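Local coordinates for GphF Dehydratase 1 (Archangium violaceum, PDB 6MBF), which probably dehydrates, as a double-hotdog polyketide synthase dehydratase domain, a beta-hydroxyacyl intermediate of gephyronic acid assembly and shifts the resulting olefin, at residues 14-19 with 23-28; 95-100 with 104-109. All coordinates share one frame; numbering follows the deposited sequence.

How the contacts relate
Contact 1 and contact 2 are two antiparallel hairpins of the same hotdog half, one after the other in the chain but not adjoining in sequence, set side by side in the sheet with centres about 9 Å apart. Strands 23-30 and 93-100 are neighbours, so contact 1 continues the sheet beyond contact 2 toward its outermost strand, 14-15. The seam between them is backbone: Phe26 N lies 2.8 Å from Leu97 O, and Arg24 N lies 2.8 Å from Ser99 O, both probable hydrogen bonds. Cys25 SG also packs against Arg96 CG at 3.7 Å. Helix 52-65 covers Phe26 in contact 1 and Leu97, Phe104 and Ile106 in contact 2. A bound magnesium ion is about 13 Å from the side chain of Ile106.

Contact 1: 14-19 with 23-28; sequences RRVPDP and ARCFTG
Arg14 and Thr27 form an antiparallel hydrogen-bonded pair, Arg14 N to Thr27 O and Thr27 N to Arg14 O both 3.0 Å, followed by the non-hydrogen-bonded pair Arg15 and Phe26. One residue further, Val16 N still donates to Cys25 O, after which the 14-19 chain leaves the strand, and side chains and a water make the remaining contacts. That water accepts from Cys25 N, at 2.9 Å, and from Arg15 NE, and it lies near Val16 O and Asp18 OD1, thus bridging the backbone of 23-28 to the departing loop.

Arg15 carries much of the contact. With CG anti to the backbone N (chi1 -171°) and the chain extended to NE, its aliphatic part passes over one face of the Phe26 ring near the rim, CB coming within 3.6 Å of CE1, while its guanidinium reaches on to Asp18. There Arg15 NH2 donates in its own plane to the syn lone pair of Asp18 OD1, at 2.8 Å. The other oxygen, Asp18 OD2, faces Arg24 NH1 at 3.4 Å, but from well out of that guanidinium plane, so this salt bridge works by charge alone. The two arginines run side by side with nearly parallel guanidinium planes, 16° apart, and the Asp18 carboxylate beside both probably offsets the closeness of their like charges.

Away from Phe26, Cys25 CB meets Pro19 CG at 3.7 Å and also touches Val16 CG2, while Val16 CG1 rests on Thr27 CG2. Thr27 OG1 hydrogen-bonds to Leu95 O of the neighbouring strand 93-100. Leu65 of helix 52-65 touches Arg15, Arg24 and Phe26. The arrangement is a beta hairpin whose short first strand forms the edge of a hotdog-fold sheet, with an Arg15-Asp18-Arg24 salt-bridge network joining its two arms near the turn.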
loop_
_atom_site.group_PDB
_atom_site.type_symbol
_atom_site.label_atom_id
_atom_site.label_comp_id
_atom_site.label_asym_id
_atom_site.label_seq_id
_atom_site.Cartn_x
_atom_site.Cartn_y
_atom_site.Cartn_z
ATOM N N ARG A 14 13.370 -13.830 2.739
ATOM C CA ARG A 14 13.328 -15.103 3.441
ATOM C C ARG A 14 13.428 -14.878 4.943
ATOM O O ARG A 14 14.058 -13.917 5.404
ATOM C CB ARG A 14 14.464 -16.027 2.979
ATOM C CG ARG A 14 15.841 -15.396 3.089
ATOM C CD ARG A 14 16.933 -16.345 2.618
ATOM N NE ARG A 14 17.072 -17.476 3.528
ATOM C CZ ARG A 14 17.980 -17.546 4.497
ATOM N NH1 ARG A 14 18.849 -16.558 4.674
ATOM N NH2 ARG A 14 18.020 -18.612 5.283
ATOM N N ARG A 15 12.799 -15.768 5.710
ATOM C CA ARG A 15 12.974 -15.720 7.154
ATOM C C ARG A 15 14.354 -16.257 7.515
ATOM O O ARG A 15 14.756 -17.327 7.048
ATOM C CB ARG A 15 11.891 -16.520 7.879
ATOM C CG ARG A 15 11.943 -16.304 9.382
ATOM C CD ARG A 15 10.812 -16.995 10.106
ATOM N NE ARG A 15 11.078 -17.023 11.539
ATOM C CZ ARG A 15 10.477 -17.840 12.397
ATOM N NH1 ARG A 15 9.569 -18.705 11.965
ATOM N NH2 ARG A 15 10.803 -17.805 13.683
ATOM N N VAL A 16 15.081 -15.504 8.333
ATOM C CA VAL A 16 16.413 -15.922 8.770
ATOM C C VAL A 16 16.289 -16.480 10.182
ATOM O O VAL A 16 15.255 -16.275 10.830
ATOM C CB VAL A 16 17.413 -14.758 8.702
ATOM C CG1 VAL A 16 17.549 -14.257 7.263
ATOM C CG2 VAL A 16 17.004 -13.636 9.667
ATOM N N PRO A 17 17.289 -17.194 10.704
ATOM C CA PRO A 17 17.207 -17.645 12.100
ATOM C C PRO A 17 16.948 -16.477 13.036
ATOM O O PRO A 17 17.484 -15.379 12.848
ATOM C CB PRO A 17 18.583 -18.276 12.349
ATOM C CG PRO A 17 19.014 -18.740 11.017
ATOM C CD PRO A 17 18.512 -17.689 10.046
ATOM N N ASP A 18 16.088 -16.708 14.031
ATOM C CA ASP A 18 15.729 -15.694 15.009
ATOM C C ASP A 18 16.989 -15.030 15.560
ATOM O O ASP A 18 17.837 -15.719 16.149
ATOM C CB ASP A 18 14.931 -16.303 16.163
ATOM C CG ASP A 18 13.511 -16.686 15.773
ATOM O OD1 ASP A 18 13.128 -16.483 14.602
ATOM O OD2 ASP A 18 12.781 -17.200 16.655
ATOM N N PRO A 19 17.164 -13.717 15.375
ATOM C CA PRO A 19 18.403 -13.067 15.841
ATOM C C PRO A 19 18.578 -13.090 17.346
ATOM O O PRO A 19 19.716 -13.000 17.826
ATOM C CB PRO A 19 18.265 -11.629 15.321
ATOM C CG PRO A 19 17.287 -11.725 14.189
ATOM C CD PRO A 19 16.320 -12.795 14.594
ATOM N N ALA A 23 12.653 -12.931 18.887
ATOM C CA ALA A 23 12.768 -11.893 17.871
ATOM C C ALA A 23 12.808 -12.553 16.504
ATOM O O ALA A 23 13.699 -13.364 16.228
ATOM C CB ALA A 23 14.016 -11.039 18.096
ATOM N N ARG A 24 11.861 -12.193 15.645
ATOM C CA ARG A 24 11.762 -12.762 14.311
ATOM C C ARG A 24 12.270 -11.764 13.285
ATOM O O ARG A 24 12.178 -10.548 13.482
ATOM C CB ARG A 24 10.311 -13.127 13.987
ATOM C CG ARG A 24 9.550 -13.773 15.138
ATOM C CD ARG A 24 9.959 -15.216 15.332
ATOM N NE ARG A 24 8.911 -16.003 15.982
ATOM C CZ ARG A 24 8.912 -16.347 17.267
ATOM N NH1 ARG A 24 9.913 -15.977 18.053
ATOM N NH2 ARG A 24 7.915 -17.069 17.764
ATOM N N CYS A 25 12.773 -12.278 12.166
ATOM C CA CYS A 25 13.365 -11.393 11.173
ATOM C C CYS A 25 13.265 -11.994 9.781
ATOM O O CYS A 25 13.535 -13.184 9.581
ATOM C CB CYS A 25 14.826 -11.089 11.514
ATOM S SG CYS A 25 15.633 -9.910 10.380
ATOM N N PHE A 26 12.868 -11.156 8.823
ATOM C CA PHE A 26 12.928 -11.472 7.404
ATOM C C PHE A 26 13.907 -10.512 6.739
ATOM O O PHE A 26 14.020 -9.347 7.137
ATOM C CB PHE A 26 11.552 -11.336 6.711
ATOM C CG PHE A 26 10.477 -12.245 7.263
ATOM C CD1 PHE A 26 10.205 -13.468 6.665
ATOM C CD2 PHE A 26 9.717 -11.855 8.356
ATOM C CE1 PHE A 26 9.207 -14.297 7.170
ATOM C CE2 PHE A 26 8.721 -12.680 8.866
ATOM C CZ PHE A 26 8.466 -13.900 8.265
ATOM N N THR A 27 14.603 -10.987 5.714
ATOM C CA THR A 27 15.451 -10.072 4.964
ATOM C C THR A 27 15.486 -10.474 3.499
ATOM O O THR A 27 15.364 -11.652 3.147
ATOM C CB THR A 27 16.874 -10.016 5.535
ATOM O OG1 THR A 27 17.576 -8.916 4.944
ATOM C CG2 THR A 27 17.616 -11.304 5.232
ATOM N N GLY A 28 15.657 -9.472 2.644
ATOM C CA GLY A 28 15.776 -9.718 1.223
ATOM C C GLY A 28 16.433 -8.522 0.576
ATOM O O GLY A 28 16.845 -7.573 1.246
HETATM O O HOH W 1 13.277 -15.093 12.404
#

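Contact 2: 95-100 with 104-109; sequences LRLRSE and FEIHSA
Glu105 OE1 is gripped by two nitrogens of Arg98, NH2 at 2.7 Å and NE at 2.8 Å. The oxygen lies in the guanidinium plane, yet both nitrogens reach it from the same face of the carboxylate, whose plane is turned 58° from the guanidinium. Glu105 OE2 forms a second salt bridge with Arg122 of strand 121-131, so the carboxylate links the strands on either side of its own. With an alanine at Arg98 both donors to OE1 are gone, and the Glu105 carboxylate, held then by Arg122 through OE2, would probably be freer to turn.

Beside this pair, Arg96 bends at chi3 (75°) and lays NH2 over one face of the His107 ring, 3.4 Å from CG, while NH1 pairs with Glu117. A water accepts from Arg96 NE, donates to Glu105 O and hydrogen-bonds His107 ND1 at 2.8 Å.

On the opposite face the middle of the hairpin is apolar: Leu97 CD1 packs on Ile106 CG1 at 3.9 Å and CD2 on Phe104 CB, all beneath helix 52-65. Paired backbone bonds join Arg96 with His107 and Arg98 with Glu105. This regular antiparallel hairpin, with charged side chains on one face and Leu97, Phe104 and Ile106 turned to the central helix on the other, belongs to the hotdog fold.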
loop_
_atom_site.group_PDB
_atom_site.type_symbol
_atom_site.label_atom_id
_atom_site.label_comp_id
_atom_site.label_asym_id
_atom_site.label_seq_id
_atom_site.Cartn_x
_atom_site.Cartn_y
_atom_site.Cartn_z
ATOM N N LEU A 95 16.294 -5.022 2.363
ATOM C CA LEU A 95 15.058 -4.789 3.099
ATOM C C LEU A 95 14.987 -5.749 4.274
ATOM O O LEU A 95 15.401 -6.907 4.165
ATOM C CB LEU A 95 13.824 -4.997 2.227
ATOM C CG LEU A 95 13.311 -3.887 1.324
ATOM C CD1 LEU A 95 11.913 -4.264 0.869
ATOM C CD2 LEU A 95 13.305 -2.550 2.040
ATOM N N ARG A 96 14.440 -5.274 5.391
ATOM C CA ARG A 96 14.362 -6.082 6.600
ATOM C C ARG A 96 13.057 -5.790 7.313
ATOM O O ARG A 96 12.716 -4.625 7.520
ATOM C CB ARG A 96 15.543 -5.786 7.531
ATOM C CG ARG A 96 15.545 -6.555 8.846
ATOM C CD ARG A 96 16.702 -6.104 9.741
ATOM N NE ARG A 96 16.448 -4.795 10.343
ATOM C CZ ARG A 96 17.364 -4.059 10.968
ATOM N NH1 ARG A 96 18.616 -4.494 11.076
ATOM N NH2 ARG A 96 17.034 -2.885 11.478
ATOM N N LEU A 97 12.324 -6.840 7.673
ATOM C CA LEU A 97 11.203 -6.723 8.597
ATOM C C LEU A 97 11.562 -7.518 9.841
ATOM O O LEU A 97 11.839 -8.718 9.754
ATOM C CB LEU A 97 9.897 -7.227 7.979
ATOM C CG LEU A 97 8.631 -7.036 8.833
ATOM C CD1 LEU A 97 7.386 -6.904 7.934
ATOM C CD2 LEU A 97 8.407 -8.166 9.862
ATOM N N ARG A 98 11.558 -6.852 10.986
ATOM C CA ARG A 98 11.810 -7.505 12.257
ATOM C C ARG A 98 10.568 -7.380 13.127
ATOM O O ARG A 98 9.817 -6.406 13.034
ATOM C CB ARG A 98 13.038 -6.909 12.961
ATOM C CG ARG A 98 12.866 -5.499 13.471
ATOM C CD ARG A 98 14.190 -4.936 13.979
ATOM N NE ARG A 98 14.003 -3.670 14.686
ATOM C CZ ARG A 98 15.005 -2.877 15.046
ATOM N NH1 ARG A 98 16.250 -3.223 14.756
ATOM N NH2 ARG A 98 14.765 -1.739 15.686
ATOM N N SER A 99 10.359 -8.377 13.974
ATOM C CA SER A 99 9.143 -8.461 14.761
ATOM C C SER A 99 9.473 -9.016 16.135
ATOM O O SER A 99 10.325 -9.898 16.266
ATOM C CB SER A 99 8.103 -9.358 14.077
ATOM O OG SER A 99 6.905 -9.411 14.826
ATOM N N GLU A 100 8.819 -8.472 17.154
ATOM C CA GLU A 100 8.801 -9.092 18.471
ATOM C C GLU A 100 7.415 -8.881 19.051
ATOM O O GLU A 100 6.857 -7.782 18.955
ATOM C CB GLU A 100 9.889 -8.538 19.402
ATOM C CG GLU A 100 9.928 -7.043 19.555
ATOM C CD GLU A 100 10.950 -6.604 20.592
ATOM O OE1 GLU A 100 10.591 -5.793 21.470
ATOM O OE2 GLU A 100 12.106 -7.082 20.538
ATOM N N PHE A 104 6.046 -4.850 14.530
ATOM C CA PHE A 104 6.982 -5.017 13.428
ATOM C C PHE A 104 7.633 -3.680 13.094
ATOM O O PHE A 104 7.100 -2.601 13.386
ATOM C CB PHE A 104 6.312 -5.609 12.177
ATOM C CG PHE A 104 5.453 -4.629 11.425
ATOM C CD1 PHE A 104 5.988 -3.852 10.404
ATOM C CD2 PHE A 104 4.106 -4.491 11.730
ATOM C CE1 PHE A 104 5.199 -2.947 9.716
ATOM C CE2 PHE A 104 3.312 -3.590 11.043
ATOM C CZ PHE A 104 3.862 -2.812 10.039
ATOM N N GLU A 105 8.816 -3.775 12.492
ATOM C CA GLU A 105 9.526 -2.629 11.946
ATOM C C GLU A 105 10.131 -3.014 10.606
ATOM O O GLU A 105 10.609 -4.139 10.429
ATOM C CB GLU A 105 10.649 -2.141 12.866
ATOM C CG GLU A 105 10.227 -1.659 14.229
ATOM C CD GLU A 105 11.419 -1.139 15.006
ATOM O OE1 GLU A 105 12.068 -1.942 15.703
ATOM O OE2 GLU A 105 11.728 0.066 14.883
ATOM N N ILE A 106 10.128 -2.072 9.669
ATOM C CA ILE A 106 10.705 -2.274 8.349
ATOM C C ILE A 106 11.819 -1.257 8.154
ATOM O O ILE A 106 11.602 -0.048 8.321
ATOM C CB ILE A 106 9.636 -2.165 7.247
ATOM C CG1 ILE A 106 8.574 -3.253 7.455
ATOM C CG2 ILE A 106 10.277 -2.251 5.860
ATOM C CD1 ILE A 106 7.455 -3.244 6.390
ATOM N N HIS A 107 13.011 -1.754 7.827
ATOM C CA HIS A 107 14.206 -0.949 7.611
ATOM C C HIS A 107 14.830 -1.311 6.270
ATOM O O HIS A 107 14.609 -2.399 5.730
ATOM C CB HIS A 107 15.275 -1.181 8.693
ATOM C CG HIS A 107 14.940 -0.626 10.042
ATOM N ND1 HIS A 107 14.012 -1.204 10.883
ATOM C CD2 HIS A 107 15.458 0.426 10.720
ATOM C CE1 HIS A 107 13.957 -0.518 12.012
ATOM N NE2 HIS A 107 14.825 0.476 11.939
ATOM N N SER A 108 15.646 -0.399 5.743
ATOM C CA SER A 108 16.459 -0.683 4.568
ATOM C C SER A 108 17.907 -0.316 4.845
ATOM O O SER A 108 18.213 0.466 5.751
ATOM C CB SER A 108 15.983 0.081 3.320
ATOM O OG SER A 108 16.297 1.463 3.419
ATOM N N ALA A 109 18.796 -0.855 4.013
ATOM C CA ALA A 109 20.215 -0.544 4.111
ATOM C C ALA A 109 20.878 -0.715 2.751
ATOM O O ALA A 109 20.425 -1.500 1.914
ATOM C CB ALA A 109 20.906 -1.438 5.146
HETATM O O HOH W 2 13.654 -3.916 10.544
#